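PDB 3C2B: transcriptional regulator, TetR family from Agrobacterium tumefaciens, which probably binds regulatory DNA through an N-terminal helix-turn-helix and acts as a transcription factor. Local coordinates for residues N18-Q23 and K54-R59; A111-A116 and D175-M180; G145-G150 and G154-D159; R137-R142 and E163-F168. One frame throughout, in Å; residues are numbered along the deposited sequence.

Interaction 1: N18-Q23 and K54-R59; sequences NAVLDQ and KWFGDR
V20 and F56, with L21 and W55 beside them, pack the first helix of the TetR-type DNA-binding domain against the C-terminal turn of the predicted helix-turn-helix. F56 and V20 give up nearly equal areas, and their meeting is wholly apolar, as suits a small domain held together by its core. F56 is a wide, flat wedge: L21 lies over one face of the ring, with CD2 4.0 Å from F56 CZ, while V20 CG1 sits at the ring's edge, 4.2 Å from the same CZ. A leucine suits the ring face because its branched end spreads methyl groups over the flat surface. One face of the ring also carries CB of its own neighbour W55. Around this core, V20 also touches L41 and A45 of helix 38-45, and F56 reaches L62 of helix 59-71. Beta-branched V20 fills two places at once: with CG1 anti to the backbone N (chi1 161°), CG2 is left to press on the indole, 3.5 Å from W55 CZ3.

Interaction 2: A111-A116 and D175-M180; sequences ALNRLA and DLHVRM
One hydrogen bond joins the segments, from R114 to M180, a selenomethionine here. R114 NH2 donates a hydrogen bond to M180 O at 2.8 Å, with the acceptor close to the guanidinium plane but the N-H...O angle only 141°; the nitrogen also stands 28° off the carbonyl plane. An arginine suits this place because its chain, extended from CG to NE, spans the gap between the helices, and its flat head offers several N-H groups: NE bonds to L181 O, so one guanidinium grips two successive carbonyls near the end of helix 176-181. N113 and H177 meet without a bond: N113 ND2 stands at the ring's edge, 4.4 Å from H177 NE2, and that amide nitrogen is instead held by S109 O of its own helix. For packing, H177 and M180 both lean on L104, and H177 also meets V178 of the second subunit. Such arginine-to-carbonyl bridging fastens helix 176-181 to helix 107-120 within the all-helical C-terminal domain of a TetR-family dimer.

Interaction 3: G145-G150 and G154-D159; sequences GLIEAG and GYLRFD
G150 O accepts a hydrogen bond from Y155 N (2.9 Å) and a weak one from L156 N (3.3 Å), as the chain leaves helix 137-152 and doubles back beside its last turns. G154, with phi 81°, makes the reversal, and glycine enters this backbone region without strain. G150 is equally apt: with no side chain on it, L156 can lie directly on its backbone, CG 3.9 Å from G150 C. That leucine points inward and sets CD1 3.6 Å from I147 O. F158 CG lies between the backbone N and the carbonyl carbon (chi1 42°), which turns the ring to the helix, and F158 CE1 meets I147 CG2 at 3.5 Å. Y155 has its polar partners outside the pair: its hydroxyl bonds to E213 and its ring makes a cation-pi contact with K209. Both I147 and L156 also rest on F201 of helix 190-205. L156 and F158 thus pack the following chain onto helix 137-152, which ends in a Schellman motif, marked by the positive-phi glycine and the bonds back into the last turn.

Interaction 4: R137-R142 and E163-F168; sequences RQIDRR and EAYRSF
The hydroxyl of Y165 donates a hydrogen bond to D140 OD1, 2.7 Å away, the one hydrogen bond between the two segments, which lie on helices 137-152 and 161-173. Y165 CG is anti to the backbone N (chi1 178°), which sends the long ring straight across to the facing helix. OD1 is met on its anti side, 25° out of the carboxylate plane. The two flat groups stand nearly upright to each other, their planes 78° apart, and the carboxylate carbon lies at the ring's edge, in its plane, with D140 CG 3.7 Å from Y165 CE2.

Ionic partners hold the acceptor in place. R136 NE forms a salt bridge with the same OD1, so that oxygen is gripped twice, while a long, weak ion pair joins OD2 to R144. The paired arginine probably favours the charged carboxylate in this buried setting, and an aspartate is short enough to stay beside its own helix while serving both partners.

Van der Waals contact completes the pair: the methyl I139 CG2 lies against the hydroxyl oxygen, 3.5 Å from Y165 OH, its side chain crossing the tyrosine at about a right angle, and the ring also rests on A143 and I147 of the same helix. A formic acid molecule, probably from the crystallisation liquor, lies about 4 Å from the Y165 side chain. Here a tyrosine-carboxylate bond bridges two neighbouring helices in the core of the all-helical C-terminal domain of a TetR-family regulator.

From the N terminus, interaction 1 comes first: it closes a loop of about thirty residues, joining helix 15-31 to the end of helix 49-56 within the DNA-binding domain. The chain then enters the C-terminal domain, where interaction 2 closes the widest loop, from helix 107-120 to helix 176-181. Interaction 4 is nested inside that loop, pairing helices 137-152 and 161-173, and interaction 3 is nested in turn within interaction 4, ending helix 137-152. Interactions 3 and 4 share this helix and touch: F158 CD1 lies 3.9 Å from A164 CB. Interactions 2 and 4 both reach the second subunit. Interactions 1 and 3 lie far apart, centres about 43 Å, on opposite sides of the chain's centre.

Interaction 1: N18-Q23 and K54-R59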
loop_
_atom_site.group_PDB
_atom_site.type_symbol
_atom_site.label_atom_id
_atom_site.label_comp_id
_atom_site.label_asym_id
_atom_site.label_seq_id
_atom_site.Cartn_x
_atom_site.Cartn_y
_atom_site.Cartn_z
ATOM N N ASN A 18 13.805 -22.522 -15.750
ATOM C CA ASN A 18 12.471 -21.923 -15.841
ATOM C C ASN A 18 11.343 -22.809 -15.266
ATOM O O ASN A 18 10.584 -22.353 -14.397
ATOM C CB ASN A 18 12.176 -21.477 -17.276
ATOM C CG ASN A 18 13.129 -20.384 -17.757
ATOM O OD1 ASN A 18 13.816 -19.741 -16.958
ATOM N ND2 ASN A 18 13.176 -20.175 -19.065
ATOM N N ALA A 19 11.244 -24.062 -15.716
ATOM C CA ALA A 19 10.254 -24.993 -15.175
ATOM C C ALA A 19 10.294 -25.033 -13.641
ATOM O O ALA A 19 9.241 -25.065 -12.988
ATOM C CB ALA A 19 10.461 -26.375 -15.741
ATOM N N VAL A 20 11.509 -25.019 -13.081
ATOM C CA VAL A 20 11.738 -25.049 -11.630
ATOM C C VAL A 20 11.222 -23.770 -10.928
ATOM O O VAL A 20 10.519 -23.820 -9.908
ATOM C CB VAL A 20 13.255 -25.293 -11.309
ATOM C CG1 VAL A 20 13.616 -24.877 -9.872
ATOM C CG2 VAL A 20 13.658 -26.769 -11.575
ATOM N N LEU A 21 11.586 -22.626 -11.496
ATOM C CA LEU A 21 11.147 -21.344 -11.009
ATOM C C LEU A 21 9.619 -21.201 -11.064
ATOM O O LEU A 21 9.029 -20.564 -10.176
ATOM C CB LEU A 21 11.877 -20.221 -11.761
ATOM C CG LEU A 21 13.366 -20.061 -11.401
ATOM C CD1 LEU A 21 14.085 -19.119 -12.351
ATOM C CD2 LEU A 21 13.601 -19.657 -9.922
ATOM N N ASP A 22 8.983 -21.794 -12.079
ATOM C CA ASP A 22 7.518 -21.894 -12.126
ATOM C C ASP A 22 6.913 -22.663 -10.944
ATOM O O ASP A 22 5.849 -22.303 -10.447
ATOM C CB ASP A 22 7.034 -22.501 -13.443
ATOM C CG ASP A 22 6.841 -21.459 -14.546
ATOM O OD1 ASP A 22 6.702 -20.240 -14.270
ATOM O OD2 ASP A 22 6.818 -21.888 -15.723
ATOM N N GLN A 23 7.585 -23.718 -10.498
ATOM C CA GLN A 23 7.147 -24.441 -9.303
ATOM C C GLN A 23 7.287 -23.594 -8.042
ATOM O O GLN A 23 6.440 -23.658 -7.132
ATOM C CB GLN A 23 7.918 -25.753 -9.137
ATOM C CG GLN A 23 7.458 -26.892 -10.056
ATOM C CD GLN A 23 5.943 -26.957 -10.222
ATOM O OE1 GLN A 23 5.446 -27.011 -11.346
ATOM N NE2 GLN A 23 5.207 -26.942 -9.106
ATOM N N LYS A 54 23.791 -24.782 -7.059
ATOM C CA LYS A 54 24.600 -24.405 -8.235
ATOM C C LYS A 54 23.795 -23.674 -9.321
ATOM O O LYS A 54 24.375 -23.064 -10.223
ATOM C CB LYS A 54 25.417 -25.592 -8.795
ATOM C CG LYS A 54 24.847 -26.321 -10.017
ATOM C CD LYS A 54 24.012 -27.535 -9.623
ATOM C CE LYS A 54 23.643 -28.402 -10.825
ATOM N NZ LYS A 54 24.487 -29.623 -10.920
ATOM N N TRP A 55 22.467 -23.726 -9.223
ATOM C CA TRP A 55 21.603 -22.949 -10.112
ATOM C C TRP A 55 21.508 -21.475 -9.695
ATOM O O TRP A 55 21.677 -20.579 -10.536
ATOM C CB TRP A 55 20.193 -23.556 -10.196
ATOM C CG TRP A 55 20.101 -24.882 -10.938
ATOM C CD1 TRP A 55 21.014 -25.415 -11.807
ATOM C CD2 TRP A 55 19.010 -25.811 -10.888
ATOM N NE1 TRP A 55 20.569 -26.631 -12.283
ATOM C CE2 TRP A 55 19.340 -26.894 -11.735
ATOM C CE3 TRP A 55 17.786 -25.836 -10.201
ATOM C CZ2 TRP A 55 18.489 -27.989 -11.916
ATOM C CZ3 TRP A 55 16.945 -26.937 -10.380
ATOM C CH2 TRP A 55 17.300 -27.991 -11.230
ATOM N N PHE A 56 21.242 -21.242 -8.401
ATOM C CA PHE A 56 20.851 -19.911 -7.881
ATOM C C PHE A 56 21.686 -19.403 -6.690
ATOM O O PHE A 56 21.264 -18.476 -5.988
ATOM C CB PHE A 56 19.349 -19.876 -7.477
ATOM C CG PHE A 56 18.428 -20.646 -8.403
ATOM C CD1 PHE A 56 17.666 -21.702 -7.908
ATOM C CD2 PHE A 56 18.325 -20.318 -9.773
ATOM C CE1 PHE A 56 16.811 -22.420 -8.749
ATOM C CE2 PHE A 56 17.478 -21.036 -10.630
ATOM C CZ PHE A 56 16.719 -22.088 -10.117
ATOM N N GLY A 57 22.854 -19.998 -6.455
ATOM C CA GLY A 57 23.673 -19.632 -5.298
ATOM C C GLY A 57 23.092 -20.187 -4.008
ATOM O O GLY A 57 23.122 -21.392 -3.787
ATOM N N ASP A 58 22.559 -19.308 -3.161
ATOM C CA ASP A 58 21.947 -19.709 -1.888
ATOM C C ASP A 58 20.429 -19.472 -1.884
ATOM O O ASP A 58 19.834 -19.220 -2.931
ATOM C CB ASP A 58 22.625 -18.983 -0.711
ATOM C CG ASP A 58 22.986 -17.536 -1.036
ATOM O OD1 ASP A 58 24.040 -17.318 -1.671
ATOM O OD2 ASP A 58 22.230 -16.616 -0.650
ATOM N N ARG A 59 19.809 -19.571 -0.711
ATOM C CA ARG A 59 18.398 -19.231 -0.545
ATOM C C ARG A 59 18.125 -17.824 -1.083
ATOM O O ARG A 59 17.237 -17.639 -1.912
ATOM C CB ARG A 59 17.981 -19.389 0.930
ATOM C CG ARG A 59 16.742 -18.588 1.446
ATOM C CD ARG A 59 15.475 -18.770 0.598
ATOM N NE ARG A 59 14.268 -19.147 1.349
ATOM C CZ ARG A 59 13.502 -18.342 2.096
ATOM N NH1 ARG A 59 12.432 -18.851 2.686
ATOM N NH2 ARG A 59 13.780 -17.050 2.274
#

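Interaction 2: A111-A116 and D175-M180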
loop_
_atom_site.group_PDB
_atom_site.type_symbol
_atom_site.label_atom_id
_atom_site.label_comp_id
_atom_site.label_asym_id
_atom_site.label_seq_id
_atom_site.Cartn_x
_atom_site.Cartn_y
_atom_site.Cartn_z
ATOM N N ALA A 111 2.232 -12.283 -4.336
ATOM C CA ALA A 111 3.031 -13.268 -3.612
ATOM C C ALA A 111 4.510 -12.844 -3.593
ATOM O O ALA A 111 5.162 -12.940 -2.549
ATOM C CB ALA A 111 2.885 -14.609 -4.255
ATOM N N LEU A 112 5.028 -12.302 -4.695
ATOM C CA LEU A 112 6.419 -11.843 -4.669
ATOM C C LEU A 112 6.621 -10.614 -3.764
ATOM O O LEU A 112 7.589 -10.540 -2.987
ATOM C CB LEU A 112 6.935 -11.592 -6.089
ATOM C CG LEU A 112 7.049 -12.938 -6.807
ATOM C CD1 LEU A 112 7.077 -12.704 -8.322
ATOM C CD2 LEU A 112 8.258 -13.804 -6.314
ATOM N N ASN A 113 5.689 -9.671 -3.862
ATOM C CA ASN A 113 5.655 -8.531 -2.947
ATOM C C ASN A 113 5.549 -8.932 -1.490
ATOM O O ASN A 113 6.334 -8.438 -0.674
ATOM C CB ASN A 113 4.571 -7.518 -3.350
ATOM C CG ASN A 113 5.059 -6.597 -4.456
ATOM O OD1 ASN A 113 5.828 -5.690 -4.194
ATOM N ND2 ASN A 113 4.662 -6.870 -5.698
ATOM N N ARG A 114 4.634 -9.846 -1.161
ATOM C CA ARG A 114 4.578 -10.421 0.181
ATOM C C ARG A 114 5.922 -10.998 0.588
ATOM O O ARG A 114 6.381 -10.780 1.701
ATOM C CB ARG A 114 3.549 -11.544 0.262
ATOM C CG ARG A 114 2.121 -11.061 0.160
ATOM C CD ARG A 114 1.130 -12.223 0.138
ATOM N NE ARG A 114 -0.226 -11.689 -0.019
ATOM C CZ ARG A 114 -1.075 -12.136 -0.939
ATOM N NH1 ARG A 114 -0.734 -13.164 -1.733
ATOM N NH2 ARG A 114 -2.258 -11.583 -1.051
ATOM N N LEU A 115 6.556 -11.744 -0.313
ATOM C CA LEU A 115 7.831 -12.402 0.021
ATOM C C LEU A 115 8.894 -11.354 0.383
ATOM O O LEU A 115 9.512 -11.444 1.446
ATOM C CB LEU A 115 8.308 -13.272 -1.142
ATOM C CG LEU A 115 9.719 -13.822 -0.983
ATOM C CD1 LEU A 115 9.659 -14.890 0.044
ATOM C CD2 LEU A 115 10.254 -14.351 -2.304
ATOM N N ALA A 116 9.064 -10.372 -0.512
ATOM C CA ALA A 116 10.020 -9.268 -0.359
ATOM C C ALA A 116 9.753 -8.376 0.845
ATOM O O ALA A 116 10.700 -7.912 1.477
ATOM C CB ALA A 116 10.079 -8.420 -1.645
ATOM N N ASP A 175 -5.305 2.736 -0.741
ATOM C CA ASP A 175 -4.652 1.686 0.069
ATOM C C ASP A 175 -4.924 0.267 -0.470
ATOM O O ASP A 175 -4.680 -0.697 0.209
ATOM C CB ASP A 175 -5.083 1.790 1.549
ATOM C CG ASP A 175 -6.576 1.582 1.712
ATOM O OD1 ASP A 175 -7.348 1.768 0.734
ATOM O OD2 ASP A 175 -6.989 1.247 2.813
ATOM N N LEU A 176 -5.426 0.132 -1.698
ATOM C CA LEU A 176 -5.867 -1.176 -2.122
ATOM C C LEU A 176 -4.741 -2.196 -2.252
ATOM O O LEU A 176 -4.969 -3.387 -2.074
ATOM C CB LEU A 176 -6.640 -1.060 -3.439
ATOM C CG LEU A 176 -7.152 -2.389 -3.965
ATOM C CD1 LEU A 176 -8.314 -2.955 -3.087
ATOM C CD2 LEU A 176 -7.556 -2.234 -5.405
ATOM N N HIS A 177 -3.525 -1.749 -2.603
ATOM C CA HIS A 177 -2.413 -2.698 -2.772
ATOM C C HIS A 177 -2.031 -3.322 -1.422
ATOM O O HIS A 177 -1.990 -4.552 -1.307
ATOM C CB HIS A 177 -1.211 -2.026 -3.470
ATOM C CG HIS A 177 -0.166 -2.986 -3.923
ATOM N ND1 HIS A 177 1.111 -2.592 -4.251
ATOM C CD2 HIS A 177 -0.222 -4.324 -4.166
ATOM C CE1 HIS A 177 1.799 -3.647 -4.684
ATOM N NE2 HIS A 177 1.017 -4.711 -4.620
ATOM N N VAL A 178 -1.795 -2.484 -0.409
ATOM C CA VAL A 178 -1.667 -2.926 0.998
ATOM C C VAL A 178 -2.828 -3.876 1.453
ATOM O O VAL A 178 -2.563 -4.995 1.898
ATOM C CB VAL A 178 -1.376 -1.733 2.006
ATOM C CG1 VAL A 178 -1.260 -2.228 3.430
ATOM C CG2 VAL A 178 -0.088 -1.025 1.655
ATOM N N ARG A 179 -4.095 -3.492 1.277
ATOM C CA ARG A 179 -5.180 -4.425 1.627
ATOM C C ARG A 179 -5.083 -5.814 0.975
ATOM O O ARG A 179 -5.334 -6.826 1.633
ATOM C CB ARG A 179 -6.558 -3.789 1.381
ATOM C CG ARG A 179 -6.695 -2.427 2.149
ATOM C CD ARG A 179 -8.091 -1.808 2.093
ATOM N NE ARG A 179 -9.080 -2.635 2.775
ATOM C CZ ARG A 179 -9.273 -2.693 4.102
ATOM N NH1 ARG A 179 -10.207 -3.523 4.586
ATOM N NH2 ARG A 179 -8.529 -1.958 4.951
HETATM N N MSE A 180 -4.735 -5.850 -0.317
HETATM C CA MSE A 180 -4.673 -7.102 -1.064
HETATM C C MSE A 180 -3.511 -7.946 -0.582
HETATM O O MSE A 180 -3.630 -9.164 -0.432
HETATM C CB MSE A 180 -4.608 -6.854 -2.579
HETATM C CG MSE A 180 -5.923 -6.298 -3.177
HETATM SE SE MSE A 180 -5.980 -6.266 -5.128
HETATM C CE MSE A 180 -4.493 -5.111 -5.450
#

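Interaction 3: G145-G150 and G154-D159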
loop_
_atom_site.group_PDB
_atom_site.type_symbol
_atom_site.label_atom_id
_atom_site.label_comp_id
_atom_site.label_asym_id
_atom_site.label_seq_id
_atom_site.Cartn_x
_atom_site.Cartn_y
_atom_site.Cartn_z
ATOM N N GLY A 145 5.041 8.350 -20.054
ATOM C CA GLY A 145 4.845 8.511 -21.507
ATOM C C GLY A 145 3.502 9.153 -21.837
ATOM O O GLY A 145 3.420 10.125 -22.576
ATOM N N LEU A 146 2.452 8.621 -21.242
ATOM C CA LEU A 146 1.091 9.160 -21.327
ATOM C C LEU A 146 0.935 10.591 -20.787
ATOM O O LEU A 146 0.310 11.434 -21.405
ATOM C CB LEU A 146 0.196 8.239 -20.522
ATOM C CG LEU A 146 -1.095 7.745 -21.122
ATOM C CD1 LEU A 146 -0.956 7.501 -22.612
ATOM C CD2 LEU A 146 -1.538 6.467 -20.370
ATOM N N ILE A 147 1.509 10.849 -19.618
ATOM C CA ILE A 147 1.433 12.124 -18.966
ATOM C C ILE A 147 2.208 13.153 -19.786
ATOM O O ILE A 147 1.755 14.290 -19.958
ATOM C CB ILE A 147 1.930 12.005 -17.503
ATOM C CG1 ILE A 147 0.962 11.118 -16.685
ATOM C CG2 ILE A 147 2.047 13.371 -16.827
ATOM C CD1 ILE A 147 1.336 11.017 -15.165
ATOM N N GLU A 148 3.365 12.760 -20.303
ATOM C CA GLU A 148 4.124 13.613 -21.216
ATOM C C GLU A 148 3.348 13.920 -22.511
ATOM O O GLU A 148 3.254 15.077 -22.916
ATOM C CB GLU A 148 5.500 12.979 -21.486
ATOM C CG GLU A 148 6.478 13.809 -22.284
ATOM C CD GLU A 148 6.449 15.282 -21.932
ATOM O OE1 GLU A 148 6.204 15.643 -20.766
ATOM O OE2 GLU A 148 6.707 16.082 -22.839
ATOM N N ALA A 149 2.789 12.894 -23.151
ATOM C CA ALA A 149 1.912 13.090 -24.327
ATOM C C ALA A 149 0.737 14.064 -24.068
ATOM O O ALA A 149 0.468 14.922 -24.915
ATOM C CB ALA A 149 1.378 11.751 -24.829
ATOM N N GLY A 150 0.064 13.924 -22.911
ATOM C CA GLY A 150 -0.951 14.864 -22.459
ATOM C C GLY A 150 -0.474 16.299 -22.277
ATOM O O GLY A 150 -1.131 17.250 -22.736
ATOM N N GLY A 154 -1.070 19.988 -24.877
ATOM C CA GLY A 154 -1.732 21.117 -24.254
ATOM C C GLY A 154 -2.863 20.745 -23.315
ATOM O O GLY A 154 -3.620 21.635 -22.876
ATOM N N TYR A 155 -2.999 19.451 -22.997
ATOM C CA TYR A 155 -4.154 18.984 -22.179
ATOM C C TYR A 155 -3.896 18.870 -20.665
ATOM O O TYR A 155 -4.836 18.839 -19.892
ATOM C CB TYR A 155 -4.707 17.649 -22.703
ATOM C CG TYR A 155 -5.189 17.686 -24.134
ATOM C CD1 TYR A 155 -6.195 18.585 -24.549
ATOM C CD2 TYR A 155 -4.648 16.805 -25.084
ATOM C CE1 TYR A 155 -6.629 18.607 -25.869
ATOM C CE2 TYR A 155 -5.086 16.819 -26.396
ATOM C CZ TYR A 155 -6.063 17.720 -26.786
ATOM O OH TYR A 155 -6.467 17.699 -28.098
ATOM N N LEU A 156 -2.629 18.813 -20.267
ATOM C CA LEU A 156 -2.222 18.689 -18.854
ATOM C C LEU A 156 -1.222 19.763 -18.473
ATOM O O LEU A 156 -0.305 20.069 -19.234
ATOM C CB LEU A 156 -1.558 17.333 -18.576
ATOM C CG LEU A 156 -2.377 16.084 -18.837
ATOM C CD1 LEU A 156 -1.480 14.898 -18.515
ATOM C CD2 LEU A 156 -3.638 16.115 -17.958
ATOM N N ARG A 157 -1.396 20.302 -17.277
ATOM C CA ARG A 157 -0.487 21.284 -16.756
ATOM C C ARG A 157 -0.030 20.811 -15.380
ATOM O O ARG A 157 -0.847 20.369 -14.582
ATOM C CB ARG A 157 -1.196 22.659 -16.698
ATOM C CG ARG A 157 -0.716 23.585 -15.611
ATOM C CD ARG A 157 -1.615 24.846 -15.386
ATOM N NE ARG A 157 -3.029 24.604 -15.018
ATOM C CZ ARG A 157 -3.478 23.865 -13.988
ATOM N NH1 ARG A 157 -2.649 23.194 -13.178
ATOM N NH2 ARG A 157 -4.792 23.775 -13.783
ATOM N N PHE A 158 1.270 20.879 -15.108
ATOM C CA PHE A 158 1.795 20.548 -13.770
ATOM C C PHE A 158 3.187 21.145 -13.602
ATOM O O PHE A 158 3.911 21.305 -14.577
ATOM C CB PHE A 158 1.840 19.017 -13.506
ATOM C CG PHE A 158 2.331 18.206 -14.694
ATOM C CD1 PHE A 158 1.427 17.580 -15.525
ATOM C CD2 PHE A 158 3.678 18.141 -15.008
ATOM C CE1 PHE A 158 1.851 16.878 -16.645
ATOM C CE2 PHE A 158 4.123 17.439 -16.118
ATOM C CZ PHE A 158 3.208 16.803 -16.947
ATOM N N ASP A 159 3.543 21.448 -12.353
ATOM C CA ASP A 159 4.896 21.865 -11.971
ATOM C C ASP A 159 5.915 20.732 -12.086
ATOM O O ASP A 159 7.060 20.954 -12.473
ATOM C CB ASP A 159 4.899 22.379 -10.536
ATOM C CG ASP A 159 4.144 23.693 -10.392
ATOM O OD1 ASP A 159 3.121 23.741 -9.660
ATOM O OD2 ASP A 159 4.573 24.680 -11.030
#

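Interaction 4: R137-R142 and E163-F168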
loop_
_atom_site.group_PDB
_atom_site.type_symbol
_atom_site.label_atom_id
_atom_site.label_comp_id
_atom_site.label_asym_id
_atom_site.label_seq_id
_atom_site.Cartn_x
_atom_site.Cartn_y
_atom_site.Cartn_z
ATOM N N ARG A 137 8.792 -0.813 -13.502
ATOM C CA ARG A 137 9.424 0.058 -14.475
ATOM C C ARG A 137 8.610 0.251 -15.754
ATOM O O ARG A 137 8.579 1.342 -16.312
ATOM C CB ARG A 137 10.832 -0.481 -14.754
ATOM C CG ARG A 137 11.364 -0.398 -16.186
ATOM C CD ARG A 137 12.796 -0.886 -16.192
ATOM N NE ARG A 137 13.430 -0.565 -14.916
ATOM C CZ ARG A 137 14.542 -1.119 -14.464
ATOM N NH1 ARG A 137 15.174 -2.020 -15.197
ATOM N NH2 ARG A 137 15.021 -0.756 -13.288
ATOM N N GLN A 138 7.955 -0.813 -16.203
ATOM C CA GLN A 138 7.218 -0.816 -17.474
ATOM C C GLN A 138 5.901 -0.049 -17.315
ATOM O O GLN A 138 5.545 0.783 -18.165
ATOM C CB GLN A 138 6.985 -2.251 -18.015
ATOM C CG GLN A 138 8.101 -2.821 -18.949
ATOM C CD GLN A 138 7.940 -2.436 -20.426
ATOM O OE1 GLN A 138 8.271 -3.218 -21.314
ATOM N NE2 GLN A 138 7.422 -1.235 -20.689
ATOM N N ILE A 139 5.197 -0.345 -16.232
ATOM C CA ILE A 139 4.062 0.432 -15.792
ATOM C C ILE A 139 4.420 1.922 -15.656
ATOM O O ILE A 139 3.696 2.773 -16.187
ATOM C CB ILE A 139 3.442 -0.165 -14.496
ATOM C CG1 ILE A 139 2.345 -1.191 -14.858
ATOM C CG2 ILE A 139 2.844 0.909 -13.561
ATOM C CD1 ILE A 139 1.116 -0.633 -15.682
ATOM N N ASP A 140 5.538 2.225 -14.982
ATOM C CA ASP A 140 5.904 3.604 -14.693
ATOM C C ASP A 140 6.255 4.356 -15.977
ATOM O O ASP A 140 5.906 5.524 -16.115
ATOM C CB ASP A 140 7.072 3.671 -13.715
ATOM C CG ASP A 140 6.680 3.305 -12.276
ATOM O OD1 ASP A 140 5.482 3.138 -11.976
ATOM O OD2 ASP A 140 7.589 3.211 -11.428
ATOM N N ARG A 141 6.935 3.687 -16.908
ATOM C CA ARG A 141 7.322 4.321 -18.177
ATOM C C ARG A 141 6.071 4.574 -19.026
ATOM O O ARG A 141 5.967 5.609 -19.670
ATOM C CB ARG A 141 8.373 3.502 -18.946
ATOM C CG ARG A 141 9.367 4.393 -19.715
ATOM C CD ARG A 141 10.341 3.614 -20.591
ATOM N NE ARG A 141 11.450 4.460 -21.041
ATOM C CZ ARG A 141 12.618 4.589 -20.395
ATOM N NH1 ARG A 141 12.838 3.948 -19.246
ATOM N NH2 ARG A 141 13.571 5.377 -20.889
ATOM N N ARG A 142 5.121 3.630 -18.999
ATOM C CA ARG A 142 3.817 3.818 -19.631
ATOM C C ARG A 142 3.179 5.133 -19.136
ATOM O O ARG A 142 2.877 6.011 -19.926
ATOM C CB ARG A 142 2.896 2.640 -19.308
ATOM C CG ARG A 142 1.861 2.302 -20.349
ATOM C CD ARG A 142 0.906 3.446 -20.588
ATOM N NE ARG A 142 0.825 3.799 -22.014
ATOM C CZ ARG A 142 -0.151 3.441 -22.845
ATOM N NH1 ARG A 142 -0.118 3.825 -24.114
ATOM N NH2 ARG A 142 -1.149 2.692 -22.416
ATOM N N GLU A 163 5.214 14.138 -9.662
ATOM C CA GLU A 163 4.215 14.471 -8.689
ATOM C C GLU A 163 2.804 14.272 -9.274
ATOM O O GLU A 163 1.914 13.770 -8.603
ATOM C CB GLU A 163 4.471 15.907 -8.253
ATOM C CG GLU A 163 3.594 16.449 -7.194
ATOM C CD GLU A 163 3.783 15.856 -5.801
ATOM O OE1 GLU A 163 4.850 15.297 -5.467
ATOM O OE2 GLU A 163 2.830 16.002 -5.019
ATOM N N ALA A 164 2.633 14.630 -10.544
ATOM C CA ALA A 164 1.405 14.327 -11.247
ATOM C C ALA A 164 1.188 12.832 -11.278
ATOM O O ALA A 164 0.085 12.393 -11.049
ATOM C CB ALA A 164 1.416 14.886 -12.663
ATOM N N TYR A 165 2.227 12.052 -11.583
ATOM C CA TYR A 165 2.091 10.566 -11.581
ATOM C C TYR A 165 1.839 10.031 -10.173
ATOM O O TYR A 165 0.978 9.150 -9.958
ATOM C CB TYR A 165 3.298 9.874 -12.258
ATOM C CG TYR A 165 3.255 8.334 -12.244
ATOM C CD1 TYR A 165 2.030 7.643 -12.332
ATOM C CD2 TYR A 165 4.433 7.577 -12.189
ATOM C CE1 TYR A 165 1.963 6.254 -12.319
ATOM C CE2 TYR A 165 4.366 6.141 -12.206
ATOM C CZ TYR A 165 3.121 5.510 -12.285
ATOM O OH TYR A 165 3.008 4.126 -12.255
ATOM N N ARG A 166 2.559 10.587 -9.201
ATOM C CA ARG A 166 2.325 10.288 -7.784
ATOM C C ARG A 166 0.840 10.413 -7.367
ATOM O O ARG A 166 0.263 9.456 -6.736
ATOM C CB ARG A 166 3.295 11.107 -6.856
ATOM C CG ARG A 166 3.246 10.643 -5.395
ATOM C CD ARG A 166 4.047 11.550 -4.408
ATOM N NE ARG A 166 3.983 11.033 -3.045
ATOM C CZ ARG A 166 2.928 11.147 -2.222
ATOM N NH1 ARG A 166 1.835 11.794 -2.594
ATOM N NH2 ARG A 166 2.956 10.604 -1.024
ATOM N N SER A 167 0.241 11.557 -7.708
ATOM C CA SER A 167 -1.163 11.828 -7.442
ATOM C C SER A 167 -2.066 10.821 -8.164
ATOM O O SER A 167 -2.952 10.259 -7.557
ATOM C CB SER A 167 -1.556 13.232 -7.903
ATOM O OG SER A 167 -0.933 14.236 -7.107
ATOM N N PHE A 168 -1.824 10.590 -9.441
ATOM C CA PHE A 168 -2.615 9.661 -10.240
ATOM C C PHE A 168 -2.562 8.282 -9.636
ATOM O O PHE A 168 -3.597 7.615 -9.485
ATOM C CB PHE A 168 -2.068 9.627 -11.669
ATOM C CG PHE A 168 -2.968 8.952 -12.680
ATOM C CD1 PHE A 168 -4.365 8.956 -12.545
ATOM C CD2 PHE A 168 -2.412 8.314 -13.786
ATOM C CE1 PHE A 168 -5.177 8.359 -13.525
ATOM C CE2 PHE A 168 -3.230 7.736 -14.775
ATOM C CZ PHE A 168 -4.619 7.755 -14.629
#